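Local coordinates for protein 3-phosphoshikimate 1-carboxyvinyltransferase (Streptomyces sviceus, PDB 7M0O) that probably catalyses the transfer of the enolpyruvyl group of phosphoenolpyruvate to the 5-hydroxyl of shikimate-3-phosphate, the penultimate step of chorismate biosynthesis, at residues T11-F16 and E185-M190; T81-P86 and S154-A159; R192-E197 and T215-E220. All blocks are in the same frame, centred on the assembly; numbering follows the deposited sequence.

Contact 1: T11-F16 and E185-M190; sequences TARALF and EITLAM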
loop_
_atom_site.group_PDB
_atom_site.type_symbol
_atom_site.label_atom_id
_atom_site.label_comp_id
_atom_site.label_asym_id
_atom_site.label_seq_id
_atom_site.Cartn_x
_atom_site.Cartn_y
_atom_site.Cartn_z
ATOM N N THR A 11 -6.368 2.781 -1.662
ATOM C CA THR A 11 -7.758 2.582 -2.063
ATOM C C THR A 11 -8.632 2.319 -0.841
ATOM O O THR A 11 -9.744 2.853 -0.733
ATOM C CB THR A 11 -7.875 1.434 -3.087
ATOM O OG1 THR A 11 -7.145 1.757 -4.289
ATOM C CG2 THR A 11 -9.340 1.189 -3.455
ATOM N N ALA A 12 -8.106 1.559 0.118
ATOM C CA ALA A 12 -8.865 1.202 1.317
ATOM C C ALA A 12 -9.214 2.430 2.144
ATOM O O ALA A 12 -10.378 2.629 2.522
ATOM C CB ALA A 12 -8.050 0.216 2.157
ATOM N N ARG A 13 -8.203 3.240 2.480
ATOM C CA ARG A 13 -8.459 4.489 3.195
ATOM C C ARG A 13 -9.432 5.381 2.427
ATOM O O ARG A 13 -10.324 5.995 3.024
ATOM C CB ARG A 13 -7.152 5.248 3.436
ATOM C CG ARG A 13 -6.071 4.551 4.277
ATOM C CD ARG A 13 -4.856 5.470 4.238
ATOM N NE ARG A 13 -3.652 5.015 4.932
ATOM C CZ ARG A 13 -2.682 4.288 4.382
ATOM N NH1 ARG A 13 -2.762 3.872 3.119
ATOM N NH2 ARG A 13 -1.623 3.969 5.104
ATOM N N ALA A 14 -9.256 5.489 1.105
ATOM C CA ALA A 14 -10.098 6.391 0.314
ATOM C C ALA A 14 -11.561 5.966 0.329
ATOM O O ALA A 14 -12.455 6.822 0.272
ATOM C CB ALA A 14 -9.596 6.457 -1.127
ATOM N N LEU A 15 -11.821 4.651 0.349
ATOM C CA LEU A 15 -13.203 4.161 0.405
ATOM C C LEU A 15 -13.873 4.556 1.716
ATOM O O LEU A 15 -15.054 4.936 1.732
ATOM C CB LEU A 15 -13.236 2.639 0.242
ATOM C CG LEU A 15 -13.028 2.107 -1.166
ATOM C CD1 LEU A 15 -12.851 0.597 -1.155
ATOM C CD2 LEU A 15 -14.203 2.482 -2.011
ATOM N N PHE A 16 -13.141 4.447 2.827
ATOM C CA PHE A 16 -13.656 4.908 4.113
ATOM C C PHE A 16 -13.993 6.390 4.061
ATOM O O PHE A 16 -15.078 6.810 4.478
ATOM C CB PHE A 16 -12.624 4.621 5.209
ATOM C CG PHE A 16 -13.097 4.943 6.612
ATOM C CD1 PHE A 16 -13.295 6.268 7.014
ATOM C CD2 PHE A 16 -13.308 3.931 7.543
ATOM C CE1 PHE A 16 -13.721 6.581 8.310
ATOM C CE2 PHE A 16 -13.732 4.238 8.852
ATOM C CZ PHE A 16 -13.933 5.561 9.227
ATOM N N GLU A 185 1.797 8.494 8.056
ATOM C CA GLU A 185 1.843 9.789 7.377
ATOM C C GLU A 185 0.937 9.811 6.151
ATOM O O GLU A 185 0.367 10.860 5.832
ATOM C CB GLU A 185 3.272 10.157 6.972
ATOM C CG GLU A 185 3.435 11.626 6.529
ATOM C CD GLU A 185 2.419 12.584 7.163
ATOM O OE1 GLU A 185 1.623 13.204 6.415
ATOM O OE2 GLU A 185 2.439 12.749 8.407
ATOM N N ILE A 186 0.798 8.677 5.456
ATOM C CA ILE A 186 -0.139 8.599 4.334
ATOM C C ILE A 186 -1.575 8.784 4.818
ATOM O O ILE A 186 -2.373 9.486 4.178
ATOM C CB ILE A 186 0.037 7.268 3.580
ATOM C CG1 ILE A 186 1.421 7.226 2.925
ATOM C CG2 ILE A 186 -1.082 7.051 2.532
ATOM C CD1 ILE A 186 1.766 5.866 2.399
ATOM N N THR A 187 -1.931 8.163 5.951
ATOM C CA THR A 187 -3.288 8.332 6.467
ATOM C C THR A 187 -3.562 9.795 6.797
ATOM O O THR A 187 -4.627 10.329 6.462
ATOM C CB THR A 187 -3.519 7.462 7.702
ATOM O OG1 THR A 187 -3.341 6.077 7.381
ATOM C CG2 THR A 187 -4.938 7.665 8.241
ATOM N N LEU A 188 -2.594 10.476 7.418
ATOM C CA LEU A 188 -2.830 11.865 7.792
ATOM C C LEU A 188 -2.941 12.761 6.564
ATOM O O LEU A 188 -3.762 13.684 6.540
ATOM C CB LEU A 188 -1.727 12.356 8.726
ATOM C CG LEU A 188 -1.594 11.596 10.048
ATOM C CD1 LEU A 188 -0.643 12.314 10.989
ATOM C CD2 LEU A 188 -2.941 11.409 10.720
ATOM N N ALA A 189 -2.134 12.505 5.530
ATOM C CA ALA A 189 -2.217 13.319 4.325
ATOM C C ALA A 189 -3.557 13.131 3.617
ATOM O O ALA A 189 -4.113 14.088 3.058
ATOM C CB ALA A 189 -1.062 12.985 3.384
ATOM N N MET A 190 -4.081 11.905 3.613
ATOM C CA MET A 190 -5.370 11.673 2.967
ATOM C C MET A 190 -6.493 12.351 3.743
ATOM O O MET A 190 -7.403 12.949 3.150
ATOM C CB MET A 190 -5.617 10.170 2.811
ATOM C CG MET A 190 -4.622 9.492 1.846
ATOM S SD MET A 190 -4.933 7.741 1.556
ATOM C CE MET A 190 -6.521 7.828 0.707
#

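Contact 2: T81-P86 and S154-A159; sequences TARFLP and SQYLTA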
loop_
_atom_site.group_PDB
_atom_site.type_symbol
_atom_site.label_atom_id
_atom_site.label_comp_id
_atom_site.label_asym_id
_atom_site.label_seq_id
_atom_site.Cartn_x
_atom_site.Cartn_y
_atom_site.Cartn_z
ATOM N N THR A 81 -12.169 -4.567 4.522
ATOM C CA THR A 81 -13.609 -4.616 4.747
ATOM C C THR A 81 -13.929 -5.054 6.175
ATOM O O THR A 81 -14.801 -4.469 6.833
ATOM C CB THR A 81 -14.259 -5.568 3.740
ATOM O OG1 THR A 81 -13.843 -5.224 2.398
ATOM C CG2 THR A 81 -15.773 -5.521 3.835
ATOM N N ALA A 82 -13.214 -6.068 6.673
ATOM C CA ALA A 82 -13.488 -6.640 7.987
ATOM C C ALA A 82 -13.157 -5.700 9.134
ATOM O O ALA A 82 -13.718 -5.858 10.227
ATOM C CB ALA A 82 -12.713 -7.948 8.164
ATOM N N ARG A 83 -12.263 -4.734 8.927
ATOM C CA ARG A 83 -11.928 -3.777 9.976
ATOM C C ARG A 83 -12.579 -2.417 9.777
ATOM O O ARG A 83 -13.072 -1.828 10.744
ATOM C CB ARG A 83 -10.409 -3.603 10.067
ATOM C CG ARG A 83 -9.701 -4.891 10.422
ATOM C CD ARG A 83 -8.326 -4.955 9.776
ATOM N NE ARG A 83 -7.609 -6.166 10.161
ATOM C CZ ARG A 83 -6.390 -6.479 9.734
ATOM N NH1 ARG A 83 -5.747 -5.674 8.897
ATOM N NH2 ARG A 83 -5.816 -7.599 10.146
ATOM N N PHE A 84 -12.631 -1.914 8.540
ATOM C CA PHE A 84 -13.144 -0.564 8.310
ATOM C C PHE A 84 -14.667 -0.502 8.351
ATOM O O PHE A 84 -15.227 0.489 8.827
ATOM C CB PHE A 84 -12.656 -0.026 6.963
ATOM C CG PHE A 84 -11.229 0.435 6.963
ATOM C CD1 PHE A 84 -10.417 0.267 8.080
ATOM C CD2 PHE A 84 -10.698 1.055 5.840
ATOM C CE1 PHE A 84 -9.105 0.697 8.069
ATOM C CE2 PHE A 84 -9.376 1.488 5.817
ATOM C CZ PHE A 84 -8.579 1.312 6.933
ATOM N N LEU A 85 -15.370 -1.503 7.818
ATOM C CA LEU A 85 -16.831 -1.436 7.862
ATOM C C LEU A 85 -17.383 -1.449 9.287
ATOM O O LEU A 85 -18.292 -0.654 9.570
ATOM C CB LEU A 85 -17.443 -2.559 7.013
ATOM C CG LEU A 85 -17.460 -2.308 5.506
ATOM C CD1 LEU A 85 -18.399 -3.280 4.817
ATOM C CD2 LEU A 85 -17.861 -0.870 5.171
ATOM N N PRO A 86 -16.923 -2.301 10.209
ATOM C CA PRO A 86 -17.412 -2.180 11.596
ATOM C C PRO A 86 -17.107 -0.839 12.217
ATOM O O PRO A 86 -17.892 -0.345 13.039
ATOM C CB PRO A 86 -16.684 -3.311 12.323
ATOM C CG PRO A 86 -16.415 -4.334 11.230
ATOM C CD PRO A 86 -16.079 -3.500 10.029
ATOM N N SER A 154 -0.685 -2.047 11.142
ATOM C CA SER A 154 -0.885 -0.613 11.004
ATOM C C SER A 154 -2.341 -0.235 10.769
ATOM O O SER A 154 -2.693 0.942 10.927
ATOM C CB SER A 154 -0.016 -0.079 9.861
ATOM O OG SER A 154 -0.089 -0.927 8.728
ATOM N N GLN A 155 -3.194 -1.194 10.390
ATOM C CA GLN A 155 -4.569 -0.861 10.033
ATOM C C GLN A 155 -5.410 -0.449 11.235
ATOM O O GLN A 155 -6.421 0.229 11.044
ATOM C CB GLN A 155 -5.235 -2.036 9.311
ATOM C CG GLN A 155 -5.167 -1.927 7.790
ATOM C CD GLN A 155 -5.868 -3.070 7.080
ATOM O OE1 GLN A 155 -7.091 -3.166 7.098
ATOM N NE2 GLN A 155 -5.090 -3.950 6.454
ATOM N N TYR A 156 -5.023 -0.841 12.459
ATOM C CA TYR A 156 -5.836 -0.512 13.632
ATOM C C TYR A 156 -5.688 0.951 14.014
ATOM O O TYR A 156 -6.685 1.622 14.305
ATOM C CB TYR A 156 -5.462 -1.403 14.825
ATOM C CG TYR A 156 -5.594 -2.886 14.543
ATOM C CD1 TYR A 156 -6.637 -3.371 13.768
ATOM C CD2 TYR A 156 -4.654 -3.788 15.021
ATOM C CE1 TYR A 156 -6.754 -4.723 13.488
ATOM C CE2 TYR A 156 -4.766 -5.152 14.752
ATOM C CZ TYR A 156 -5.819 -5.606 13.979
ATOM O OH TYR A 156 -5.937 -6.944 13.695
ATOM N N LEU A 157 -4.457 1.467 14.033
ATOM C CA LEU A 157 -4.288 2.894 14.279
ATOM C C LEU A 157 -4.972 3.710 13.191
ATOM O O LEU A 157 -5.641 4.715 13.480
ATOM C CB LEU A 157 -2.796 3.237 14.380
ATOM C CG LEU A 157 -2.522 4.738 14.494
ATOM C CD1 LEU A 157 -3.234 5.347 15.713
ATOM C CD2 LEU A 157 -1.023 5.027 14.544
ATOM N N THR A 158 -4.853 3.273 11.935
ATOM C CA THR A 158 -5.421 4.051 10.841
ATOM C C THR A 158 -6.946 4.065 10.895
ATOM O O THR A 158 -7.571 5.105 10.645
ATOM C CB THR A 158 -4.887 3.498 9.515
ATOM O OG1 THR A 158 -3.569 4.020 9.305
ATOM C CG2 THR A 158 -5.782 3.853 8.344
ATOM N N ALA A 159 -7.561 2.943 11.280
ATOM C CA ALA A 159 -9.007 2.920 11.503
ATOM C C ALA A 159 -9.438 3.924 12.582
ATOM O O ALA A 159 -10.429 4.646 12.399
ATOM C CB ALA A 159 -9.454 1.502 11.880
#

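Contact 3: R192-E197 and T215-E220; sequences RAFGVE and TTYAIE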
loop_
_atom_site.group_PDB
_atom_site.type_symbol
_atom_site.label_atom_id
_atom_site.label_comp_id
_atom_site.label_asym_id
_atom_site.label_seq_id
_atom_site.Cartn_x
_atom_site.Cartn_y
_atom_site.Cartn_z
ATOM N N ARG A 192 -6.161 15.055 5.319
ATOM C CA ARG A 192 -6.042 16.473 4.967
ATOM C C ARG A 192 -6.718 16.765 3.636
ATOM O O ARG A 192 -7.369 17.806 3.482
ATOM C CB ARG A 192 -4.570 16.906 4.927
ATOM C CG ARG A 192 -3.929 17.103 6.292
ATOM C CD ARG A 192 -2.581 17.827 6.204
ATOM N NE ARG A 192 -1.527 16.966 5.674
ATOM C CZ ARG A 192 -0.748 16.185 6.419
ATOM N NH1 ARG A 192 -0.903 16.150 7.738
ATOM N NH2 ARG A 192 0.187 15.436 5.847
ATOM N N ALA A 193 -6.598 15.850 2.665
ATOM C CA ALA A 193 -7.292 16.026 1.395
ATOM C C ALA A 193 -8.804 16.024 1.570
ATOM O O ALA A 193 -9.522 16.604 0.746
ATOM C CB ALA A 193 -6.874 14.938 0.403
ATOM N N PHE A 194 -9.300 15.408 2.638
ATOM C CA PHE A 194 -10.715 15.419 2.961
ATOM C C PHE A 194 -11.041 16.418 4.073
ATOM O O PHE A 194 -12.064 16.280 4.748
ATOM C CB PHE A 194 -11.167 13.995 3.318
ATOM C CG PHE A 194 -11.353 13.101 2.113
ATOM C CD1 PHE A 194 -12.625 12.903 1.568
ATOM C CD2 PHE A 194 -10.277 12.479 1.520
ATOM C CE1 PHE A 194 -12.805 12.101 0.449
ATOM C CE2 PHE A 194 -10.447 11.663 0.404
ATOM C CZ PHE A 194 -11.702 11.466 -0.133
ATOM N N GLY A 195 -10.169 17.397 4.292
ATOM C CA GLY A 195 -10.504 18.573 5.079
ATOM C C GLY A 195 -10.252 18.501 6.564
ATOM O O GLY A 195 -10.821 19.310 7.311
ATOM N N VAL A 196 -9.397 17.592 7.033
ATOM C CA VAL A 196 -9.154 17.422 8.460
ATOM C C VAL A 196 -7.658 17.468 8.734
ATOM O O VAL A 196 -6.895 16.706 8.140
ATOM C CB VAL A 196 -9.746 16.105 8.988
ATOM C CG1 VAL A 196 -9.203 15.851 10.368
ATOM C CG2 VAL A 196 -11.270 16.188 9.003
ATOM N N GLU A 197 -7.243 18.349 9.646
ATOM C CA GLU A 197 -5.860 18.416 10.108
ATOM C C GLU A 197 -5.713 17.678 11.439
ATOM O O GLU A 197 -6.428 17.973 12.402
ATOM C CB GLU A 197 -5.412 19.875 10.268
ATOM C CG GLU A 197 -5.091 20.583 8.967
ATOM C CD GLU A 197 -3.676 20.291 8.485
ATOM O OE1 GLU A 197 -3.289 20.819 7.419
ATOM O OE2 GLU A 197 -2.953 19.531 9.170
ATOM N N THR A 215 -14.631 15.248 -1.884
ATOM C CA THR A 215 -13.763 15.797 -2.914
ATOM C C THR A 215 -13.643 14.786 -4.054
ATOM O O THR A 215 -14.220 13.696 -4.012
ATOM C CB THR A 215 -12.398 16.163 -2.316
ATOM O OG1 THR A 215 -11.654 16.951 -3.252
ATOM C CG2 THR A 215 -11.611 14.903 -1.964
ATOM N N THR A 216 -12.922 15.177 -5.101
ATOM C CA THR A 216 -12.463 14.242 -6.117
ATOM C C THR A 216 -11.062 13.817 -5.707
ATOM O O THR A 216 -10.190 14.671 -5.539
ATOM C CB THR A 216 -12.467 14.875 -7.511
ATOM O OG1 THR A 216 -13.811 15.022 -7.982
ATOM C CG2 THR A 216 -11.708 14.004 -8.511
ATOM N N TYR A 217 -10.854 12.512 -5.502
ATOM C CA TYR A 217 -9.589 12.005 -4.979
ATOM C C TYR A 217 -9.064 10.925 -5.911
ATOM O O TYR A 217 -9.706 9.884 -6.084
ATOM C CB TYR A 217 -9.722 11.462 -3.548
ATOM C CG TYR A 217 -8.360 11.156 -2.968
ATOM C CD1 TYR A 217 -7.568 12.165 -2.429
ATOM C CD2 TYR A 217 -7.843 9.869 -3.022
ATOM C CE1 TYR A 217 -6.298 11.885 -1.940
ATOM C CE2 TYR A 217 -6.585 9.580 -2.541
ATOM C CZ TYR A 217 -5.817 10.588 -2.003
ATOM O OH TYR A 217 -4.560 10.287 -1.528
ATOM N N ALA A 218 -7.905 11.182 -6.511
ATOM C CA ALA A 218 -7.247 10.230 -7.395
ATOM C C ALA A 218 -6.354 9.294 -6.585
ATOM O O ALA A 218 -5.521 9.754 -5.789
ATOM C CB ALA A 218 -6.417 10.969 -8.447
ATOM N N ILE A 219 -6.517 7.991 -6.813
ATOM C CA ILE A 219 -5.712 6.963 -6.154
ATOM C C ILE A 219 -4.408 6.791 -6.920
ATOM O O ILE A 219 -4.415 6.556 -8.139
ATOM C CB ILE A 219 -6.477 5.631 -6.078
ATOM C CG1 ILE A 219 -7.779 5.793 -5.289
ATOM C CG2 ILE A 219 -5.571 4.518 -5.487
ATOM C CD1 ILE A 219 -7.554 6.332 -3.940
ATOM N N GLU A 220 -3.290 6.886 -6.204
ATOM C CA GLU A 220 -1.979 6.690 -6.836
ATOM C C GLU A 220 -1.786 5.231 -7.245
ATOM O O GLU A 220 -2.156 4.318 -6.500
ATOM C CB GLU A 220 -0.843 7.077 -5.886
ATOM C CG GLU A 220 -0.676 8.554 -5.654
ATOM C CD GLU A 220 0.319 8.878 -4.540
ATOM O OE1 GLU A 220 1.182 8.029 -4.183
ATOM O OE2 GLU A 220 0.228 10.004 -4.013
#

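Contact 1: T11-F16 and E185-M190
With CG anti to its carbonyl carbon and the chain extended from CG to NE, R13 reaches from helix 8-20 across to T187 of helix 182-193, while a bend at chi3 (66°) turns the methyl end of M190 back against the base of the arginine. Within the guanidinium, NE donates a hydrogen bond of 2.7 Å to T187 OG1. The bond is nearly straight (N-H...O 166°), and the hydroxyl oxygen sits at the edge of the guanidinium, in its plane. I186 covers one face of the same group, its CG2 methyl lying over the centre and 3.6 Å from R13 NH1. One edge and one face are therefore taken by consecutive residues of a single helix, an arrangement that should restrict rotation of the guanidinium. Closer to the backbone, the thioether of M190 crosses the arginine stem at about a right angle, with M190 SD 3.5 Å from R13 CD. Its methyl continues to the next residue, M190 CE standing 3.8 Å from A14 CB. These long side chains span the 10.7 Å between the two segment axes, which run in roughly the same direction (35° apart). T187 OG1 is further gripped by T158 OG1 of helix 155-163, and Y183 makes a cation-pi contact with R13. R13 and the nearby S9 are both predicted to bind 3-phosphoshikimate, so the arrangement is consistent with an arginine of the substrate site of an EPSP synthase, held by side chains of the neighbouring helix 182-193 in a buried contact.

Contact 2: T81-P86 and S154-A159
R83, F84 and Q155 give up the most surface where helix 79-90 meets helix 155-163. The guanidinium of R83 comes up to the amide of Q155 edge first, the two planes 66° apart. R83 NH1 is 3.1 Å from Q155 NE2, but both are donors, so the approach is no hydrogen bond; Q155 OE1 instead lies 3.4 Å from R83 CD. Y156 adds its ring, whose CE1 is over one face of the guanidinium and 3.7 Å from R83 NE. F84, with CG anti to its carbonyl carbon (chi1 -77°), projects its ring toward the backbone of helix 155-163, on the A159 side of the contact. There the ring edge faces the backbone, F84 CE1 lying 4.0 Å from Q155 O, and the same carbon touches A159 CB at 3.9 Å. T158 CG2 meets F84 CZ at 4.0 Å. A leucine in place of R83 would probably leave Y156 and Q155 without the flat group they flank and remove a positive charge from beside R107. R107 and Q155 are predicted to bind phosphoenolpyruvate. A cationic group held here by packing, next to a second arginine, is therefore consistent with surroundings suited to an anionic substrate.

Contact 3: R192-E197 and T215-E220
The ring of F194 meets T215 and Y217 on the same side of its plane. The T215 methyl covers that face in a CH-pi contact, CG2 standing 4.0 Å from the centroid of the F194 ring and 14° off its normal. T215 places CG2 there by holding it between its own backbone N and carbonyl carbon, with OG1 turned anti to the N; the same methyl also reaches the backbone, 3.8 Å from A193 O. Y217 meets F194 obliquely, toward the CE2-CZ end, its ring centroid 5.8 Å from that of F194 and the planes 42° apart, and its CB touches F194 CZ at 3.9 Å. A193 completes this first shell from the end of the helix, with its CB 3.9 Å from Y217 CE1. Apart from A193 O, the touching atoms are carbons. Further out, I219 CD1 lies at the edge of the Y217 ring, in its plane, while M190 and L251 also pack against Y217. L17 of helix 8-20 and T25 of strand 24-28 adjoin the F194 side chain. Backbone bonds tie T215 and Y217 to T26, and F194 to R213, fixing both sides of the interface. The helix itself stops in a Schellman motif: G195, at positive phi, is its C-prime residue, G195 N bonding to R192 O at 2.9 Å and V196 N pairing with M191 O. The whole is a Schellman-terminated helix, 182-193, whose last turn and first non-helical residue pack on T215 and on Y217 of strand 216-218, an outermost strand of a four-stranded mixed sheet.

Overall arrangement
Contacts 1 and 3 share helix 182-193 and have centres about 8 Å apart: the middle of the helix serves the first and its C-terminal end the second, with a salt bridge between E185 and R192 running along it. Contact 2, centred about 11 Å from contact 1, is nested along the chain within the loop that contact 1 closes; contact 3 follows both. F84 packs on helix 8-20, and T158 bonds to T187, so contacts 1 and 2 form one continuous helical core carrying several predicted substrate-binding residues. Contacts 2 and 3 do not touch, their centres about 18 Å apart. Contact 3 joins this core to the sheet containing strands 24-28 and 216-218.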